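Local atomic coordinates of erythrocyte binding antigen 140 (Plasmodium falciparum, PDB entry 4GF2), a protein that probably binds glycophorin C, a sialic acid-bearing receptor on the host red-cell surface, through its paired Duffy-binding-like domains during erythrocyte invasion. Residues L350-Y364 with Y416-K429. The protein carries 3 engineered substitutions. Numbering follows the deposited sequence.
Sequences LGRTYLLHRGHEEDY and YGKKMEENLNKVNK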
loop_
_atom_site.group_PDB
_atom_site.type_symbol
_atom_site.label_atom_id
_atom_site.label_comp_id
_atom_site.label_asym_id
_atom_site.label_seq_id
_atom_site.Cartn_x
_atom_site.Cartn_y
_atom_site.Cartn_z
ATOM N N LEU A 350 9.748 4.497 -16.265
ATOM C CA LEU A 350 8.894 5.030 -15.213
ATOM C C LEU A 350 7.480 4.462 -15.296
ATOM O O LEU A 350 6.693 4.595 -14.364
ATOM C CB LEU A 350 8.844 6.554 -15.306
ATOM C CG LEU A 350 10.183 7.266 -15.094
ATOM C CD1 LEU A 350 10.018 8.758 -15.314
ATOM C CD2 LEU A 350 10.733 6.986 -13.703
ATOM N N GLY A 351 7.154 3.828 -16.415
ATOM C CA GLY A 351 5.839 3.244 -16.592
ATOM C C GLY A 351 4.741 4.287 -16.651
ATOM O O GLY A 351 5.000 5.480 -16.815
ATOM N N ARG A 352 3.508 3.823 -16.495
ATOM C CA ARG A 352 2.331 4.662 -16.653
ATOM C C ARG A 352 2.100 5.485 -15.394
ATOM O O ARG A 352 1.185 5.210 -14.615
ATOM C CB ARG A 352 1.121 3.781 -16.954
ATOM C CG ARG A 352 1.377 2.800 -18.085
ATOM C CD ARG A 352 0.325 1.715 -18.157
ATOM N NE ARG A 352 0.799 0.562 -18.918
ATOM C CZ ARG A 352 0.856 0.507 -20.246
ATOM N NH1 ARG A 352 0.471 1.542 -20.982
ATOM N NH2 ARG A 352 1.303 -0.590 -20.842
ATOM N N THR A 353 2.941 6.498 -15.204
ATOM C CA THR A 353 2.895 7.325 -14.003
ATOM C C THR A 353 1.643 8.201 -13.956
ATOM O O THR A 353 1.240 8.659 -12.888
ATOM C CB THR A 353 4.140 8.226 -13.901
ATOM O OG1 THR A 353 4.231 9.057 -15.064
ATOM C CG2 THR A 353 5.403 7.386 -13.786
ATOM N N TYR A 354 1.028 8.425 -15.114
ATOM C CA TYR A 354 -0.170 9.258 -15.196
ATOM C C TYR A 354 -1.389 8.588 -14.566
ATOM O O TYR A 354 -2.449 9.206 -14.455
ATOM C CB TYR A 354 -0.474 9.620 -16.655
ATOM C CG TYR A 354 -0.634 8.422 -17.571
ATOM C CD1 TYR A 354 -1.870 7.805 -17.740
ATOM C CD2 TYR A 354 0.453 7.912 -18.270
ATOM C CE1 TYR A 354 -2.013 6.711 -18.578
ATOM C CE2 TYR A 354 0.320 6.818 -19.102
ATOM C CZ TYR A 354 -0.912 6.223 -19.256
ATOM O OH TYR A 354 -1.034 5.137 -20.090
ATOM N N LEU A 355 -1.241 7.333 -14.148
ATOM C CA LEU A 355 -2.358 6.585 -13.571
ATOM C C LEU A 355 -2.462 6.721 -12.051
ATOM O O LEU A 355 -3.508 6.428 -11.472
ATOM C CB LEU A 355 -2.259 5.106 -13.949
ATOM C CG LEU A 355 -2.547 4.778 -15.417
ATOM C CD1 LEU A 355 -2.327 3.299 -15.676
ATOM C CD2 LEU A 355 -3.963 5.186 -15.810
ATOM N N LEU A 356 -1.388 7.163 -11.404
ATOM C CA LEU A 356 -1.396 7.312 -9.953
ATOM C C LEU A 356 -2.005 8.653 -9.550
ATOM O O LEU A 356 -1.377 9.450 -8.855
ATOM C CB LEU A 356 0.018 7.188 -9.388
ATOM C CG LEU A 356 0.680 5.811 -9.502
ATOM C CD1 LEU A 356 -0.278 4.694 -9.071
ATOM C CD2 LEU A 356 1.206 5.567 -10.906
ATOM N N HIS A 357 -3.239 8.890 -9.981
ATOM C CA HIS A 357 -3.882 10.176 -9.756
ATOM C C HIS A 357 -4.752 10.158 -8.499
ATOM O O HIS A 357 -5.205 11.206 -8.041
ATOM C CB HIS A 357 -4.731 10.558 -10.974
ATOM C CG HIS A 357 -5.894 9.645 -11.206
ATOM N ND1 HIS A 357 -5.820 8.541 -12.031
ATOM C CD2 HIS A 357 -7.155 9.666 -10.718
ATOM C CE1 HIS A 357 -6.988 7.925 -12.041
ATOM N NE2 HIS A 357 -7.817 8.587 -11.253
ATOM N N ARG A 358 -4.978 8.972 -7.942
ATOM C CA ARG A 358 -5.874 8.828 -6.796
ATOM C C ARG A 358 -5.173 9.135 -5.472
ATOM O O ARG A 358 -5.827 9.397 -4.461
ATOM C CB ARG A 358 -6.489 7.426 -6.775
ATOM C CG ARG A 358 -7.265 7.093 -8.043
ATOM C CD ARG A 358 -8.276 5.976 -7.829
ATOM N NE ARG A 358 -9.183 5.846 -8.970
ATOM C CZ ARG A 358 -10.287 5.104 -8.976
ATOM N NH1 ARG A 358 -10.642 4.413 -7.901
ATOM N NH2 ARG A 358 -11.045 5.054 -10.064
ATOM N N GLY A 359 -3.845 9.099 -5.481
ATOM C CA GLY A 359 -3.060 9.536 -4.340
ATOM C C GLY A 359 -2.948 8.542 -3.197
ATOM O O GLY A 359 -2.889 8.943 -2.034
ATOM N N HIS A 360 -2.914 7.250 -3.513
ATOM C CA HIS A 360 -2.728 6.224 -2.494
ATOM C C HIS A 360 -1.242 5.904 -2.362
ATOM O O HIS A 360 -0.590 5.532 -3.338
ATOM C CB HIS A 360 -3.518 4.961 -2.846
ATOM C CG HIS A 360 -5.000 5.168 -2.904
ATOM N ND1 HIS A 360 -5.752 5.473 -1.789
ATOM C CD2 HIS A 360 -5.871 5.107 -3.939
ATOM C CE1 HIS A 360 -7.021 5.596 -2.136
ATOM N NE2 HIS A 360 -7.120 5.378 -3.435
ATOM N N GLU A 361 -0.709 6.053 -1.155
ATOM C CA GLU A 361 0.718 5.851 -0.930
ATOM C C GLU A 361 1.180 4.447 -1.301
ATOM O O GLU A 361 2.233 4.282 -1.911
ATOM C CB GLU A 361 1.103 6.144 0.521
ATOM C CG GLU A 361 2.614 6.308 0.693
ATOM C CD GLU A 361 3.058 6.386 2.139
ATOM O OE1 GLU A 361 2.401 7.090 2.935
ATOM O OE2 GLU A 361 4.076 5.746 2.477
ATOM N N GLU A 362 0.400 3.438 -0.927
ATOM C CA GLU A 362 0.788 2.054 -1.177
ATOM C C GLU A 362 0.841 1.756 -2.669
ATOM O O GLU A 362 1.730 1.046 -3.131
ATOM C CB GLU A 362 -0.160 1.081 -0.474
ATOM C CG GLU A 362 -0.018 1.073 1.042
ATOM C CD GLU A 362 1.415 0.837 1.497
ATOM O OE1 GLU A 362 2.110 -0.008 0.890
ATOM O OE2 GLU A 362 1.850 1.503 2.461
ATOM N N ASP A 363 -0.107 2.302 -3.422
ATOM C CA ASP A 363 -0.087 2.155 -4.871
ATOM C C ASP A 363 1.132 2.868 -5.428
ATOM O O ASP A 363 1.808 2.366 -6.324
ATOM C CB ASP A 363 -1.356 2.730 -5.497
ATOM C CG ASP A 363 -2.580 1.882 -5.224
ATOM O OD1 ASP A 363 -2.414 0.706 -4.839
ATOM O OD2 ASP A 363 -3.710 2.386 -5.402
ATOM N N TYR A 364 1.418 4.045 -4.888
ATOM C CA TYR A 364 2.526 4.837 -5.390
ATOM C C TYR A 364 3.847 4.123 -5.125
ATOM O O TYR A 364 4.703 4.038 -6.004
ATOM C CB TYR A 364 2.532 6.225 -4.752
ATOM C CG TYR A 364 3.553 7.138 -5.372
ATOM C CD1 TYR A 364 4.851 7.173 -4.896
ATOM C CD2 TYR A 364 3.226 7.948 -6.452
ATOM C CE1 TYR A 364 5.795 7.997 -5.464
ATOM C CE2 TYR A 364 4.167 8.779 -7.030
ATOM C CZ TYR A 364 5.452 8.798 -6.529
ATOM O OH TYR A 364 6.406 9.616 -7.090
ATOM N N TYR A 416 6.699 12.172 -18.032
ATOM C CA TYR A 416 6.461 11.082 -17.090
ATOM C C TYR A 416 7.115 11.324 -15.738
ATOM O O TYR A 416 6.548 10.983 -14.699
ATOM C CB TYR A 416 6.909 9.750 -17.686
ATOM C CG TYR A 416 6.106 9.377 -18.901
ATOM C CD1 TYR A 416 4.853 8.793 -18.780
ATOM C CD2 TYR A 416 6.591 9.631 -20.175
ATOM C CE1 TYR A 416 4.112 8.458 -19.904
ATOM C CE2 TYR A 416 5.862 9.306 -21.292
ATOM C CZ TYR A 416 4.624 8.724 -21.156
ATOM O OH TYR A 416 3.915 8.400 -22.285
ATOM N N GLY A 417 8.297 11.925 -15.750
ATOM C CA GLY A 417 8.933 12.353 -14.518
ATOM C C GLY A 417 8.044 13.309 -13.737
ATOM O O GLY A 417 7.777 13.091 -12.558
ATOM N N LYS A 418 7.580 14.365 -14.401
ATOM C CA LYS A 418 6.722 15.367 -13.771
ATOM C C LYS A 418 5.510 14.741 -13.101
ATOM O O LYS A 418 5.185 15.059 -11.957
ATOM C CB LYS A 418 6.233 16.384 -14.800
ATOM C CG LYS A 418 7.046 17.655 -14.885
ATOM C CD LYS A 418 6.188 18.867 -14.541
ATOM C CE LYS A 418 6.707 20.132 -15.206
ATOM N NZ LYS A 418 5.875 21.322 -14.870
ATOM N N LYS A 419 4.830 13.860 -13.822
ATOM C CA LYS A 419 3.638 13.219 -13.281
ATOM C C LYS A 419 3.973 12.336 -12.088
ATOM O O LYS A 419 3.155 12.166 -11.187
ATOM C CB LYS A 419 2.911 12.422 -14.363
ATOM C CG LYS A 419 2.225 13.329 -15.362
ATOM C CD LYS A 419 1.165 12.610 -16.159
ATOM C CE LYS A 419 0.390 13.580 -17.032
ATOM N NZ LYS A 419 -0.249 14.674 -16.249
ATOM N N MET A 420 5.181 11.786 -12.080
ATOM C CA MET A 420 5.630 10.991 -10.952
ATOM C C MET A 420 5.732 11.890 -9.723
ATOM O O MET A 420 5.278 11.534 -8.633
ATOM C CB MET A 420 6.981 10.349 -11.266
ATOM C CG MET A 420 7.353 9.212 -10.341
ATOM S SD MET A 420 6.138 7.883 -10.388
ATOM C CE MET A 420 6.731 6.831 -9.065
ATOM N N GLU A 421 6.313 13.068 -9.915
ATOM C CA GLU A 421 6.498 14.025 -8.836
ATOM C C GLU A 421 5.159 14.542 -8.327
ATOM O O GLU A 421 4.909 14.585 -7.121
ATOM C CB GLU A 421 7.343 15.199 -9.328
ATOM C CG GLU A 421 7.546 16.291 -8.304
ATOM C CD GLU A 421 8.258 17.495 -8.884
ATOM O OE1 GLU A 421 8.798 17.378 -10.002
ATOM O OE2 GLU A 421 8.274 18.556 -8.224
ATOM N N GLU A 422 4.303 14.942 -9.257
ATOM C CA GLU A 422 3.017 15.525 -8.907
ATOM C C GLU A 422 2.113 14.502 -8.230
ATOM O O GLU A 422 1.310 14.846 -7.368
ATOM C CB GLU A 422 2.345 16.088 -10.157
ATOM C CG GLU A 422 3.101 17.257 -10.771
ATOM C CD GLU A 422 2.534 17.679 -12.115
ATOM O OE1 GLU A 422 1.865 16.844 -12.764
ATOM O OE2 GLU A 422 2.755 18.843 -12.519
ATOM N N ASN A 423 2.256 13.238 -8.604
ATOM C CA ASN A 423 1.417 12.205 -8.020
ATOM C C ASN A 423 1.856 11.830 -6.613
ATOM O O ASN A 423 1.077 11.271 -5.843
ATOM C CB ASN A 423 1.351 10.986 -8.935
ATOM C CG ASN A 423 0.391 11.194 -10.080
ATOM O OD1 ASN A 423 -0.547 11.980 -9.968
ATOM N ND2 ASN A 423 0.614 10.503 -11.182
ATOM N N LEU A 424 3.096 12.155 -6.271
ATOM C CA LEU A 424 3.551 12.025 -4.895
ATOM C C LEU A 424 3.019 13.192 -4.071
ATOM O O LEU A 424 2.700 13.036 -2.890
ATOM C CB LEU A 424 5.072 11.981 -4.822
ATOM C CG LEU A 424 5.629 11.839 -3.406
ATOM C CD1 LEU A 424 4.930 10.713 -2.659
ATOM C CD2 LEU A 424 7.122 11.588 -3.462
ATOM N N ASN A 425 2.924 14.362 -4.697
ATOM C CA ASN A 425 2.279 15.501 -4.063
ATOM C C ASN A 425 0.839 15.154 -3.713
ATOM O O ASN A 425 0.344 15.534 -2.655
ATOM C CB ASN A 425 2.315 16.730 -4.970
ATOM C CG ASN A 425 3.713 17.301 -5.130
ATOM O OD1 ASN A 425 4.625 16.980 -4.368
ATOM N ND2 ASN A 425 3.882 18.166 -6.122
ATOM N N LYS A 426 0.175 14.417 -4.599
ATOM C CA LYS A 426 -1.197 13.985 -4.349
ATOM C C LYS A 426 -1.275 13.068 -3.133
ATOM O O LYS A 426 -2.208 13.163 -2.338
ATOM C CB LYS A 426 -1.777 13.280 -5.574
ATOM C CG LYS A 426 -2.064 14.207 -6.736
ATOM C CD LYS A 426 -2.786 13.485 -7.858
ATOM C CE LYS A 426 -3.045 14.416 -9.034
ATOM N NZ LYS A 426 -3.811 13.750 -10.126
ATOM N N VAL A 427 -0.300 12.178 -2.988
ATOM C CA VAL A 427 -0.239 11.322 -1.808
ATOM C C VAL A 427 -0.224 12.181 -0.551
ATOM O O VAL A 427 -0.829 11.828 0.465
ATOM C CB VAL A 427 1.002 10.420 -1.823
ATOM C CG1 VAL A 427 1.167 9.717 -0.482
ATOM C CG2 VAL A 427 0.904 9.408 -2.954
ATOM N N ASN A 428 0.471 13.312 -0.625
ATOM C CA ASN A 428 0.506 14.266 0.478
ATOM C C ASN A 428 -0.846 14.948 0.658
ATOM O O ASN A 428 -1.290 15.700 -0.208
ATOM C CB ASN A 428 1.591 15.311 0.228
ATOM C CG ASN A 428 1.714 16.309 1.355
ATOM O OD1 ASN A 428 1.048 16.191 2.385
ATOM N ND2 ASN A 428 2.573 17.299 1.167
ATOM N N LYS A 429 -1.496 14.683 1.788
ATOM C CA LYS A 429 -2.846 15.181 2.030
ATOM C C LYS A 429 -2.837 16.486 2.813
ATOM O O LYS A 429 -3.891 17.024 3.152
ATOM C CB LYS A 429 -3.668 14.132 2.784
ATOM C CG LYS A 429 -3.736 12.783 2.092
ATOM C CD LYS A 429 -4.298 12.903 0.684
ATOM C CE LYS A 429 -4.326 11.559 -0.025
ATOM N NZ LYS A 429 -4.810 11.686 -1.431
#
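Y364 lays one face of its ring against L424, whose CD1 sits 4.0 Å above the ring plane and toward the rim, while M420 O lies at its edge. V427 and N423 complete the hole that receives this ring as a knob, and W445 of helix 435-457 meets it edge-to-face. At the start of the helical segment, the Y416 ring has T353 OG1 in plane at its edge, and its CE1 lies 4.0 Å from Y354 CD2. M420 bends at chi2 (59°), bringing SD to 4.7 Å from the Y364 ring centroid in a Met-aromatic contact oblique to the ring. The phenol OH of Y364 gives a 2.7 Å hydrogen bond to M420 O from above the carbonyl plane, opposite the face used by L424 N. T353 OG1 donates to Y416 O at 3.0 Å, in the carbonyl plane on a lone pair, and T353 CG2 packs on M420 SD. Near the other end, G359 O faces V427 CA and accepts a weak hydrogen bond from K429 NZ, which also donates to K426 O. Two helix carbonyls thus accept both a helical N-H and a side-chain hydroxyl, pinning residues 350-364 to helix 415-427 within this second Duffy-binding domain.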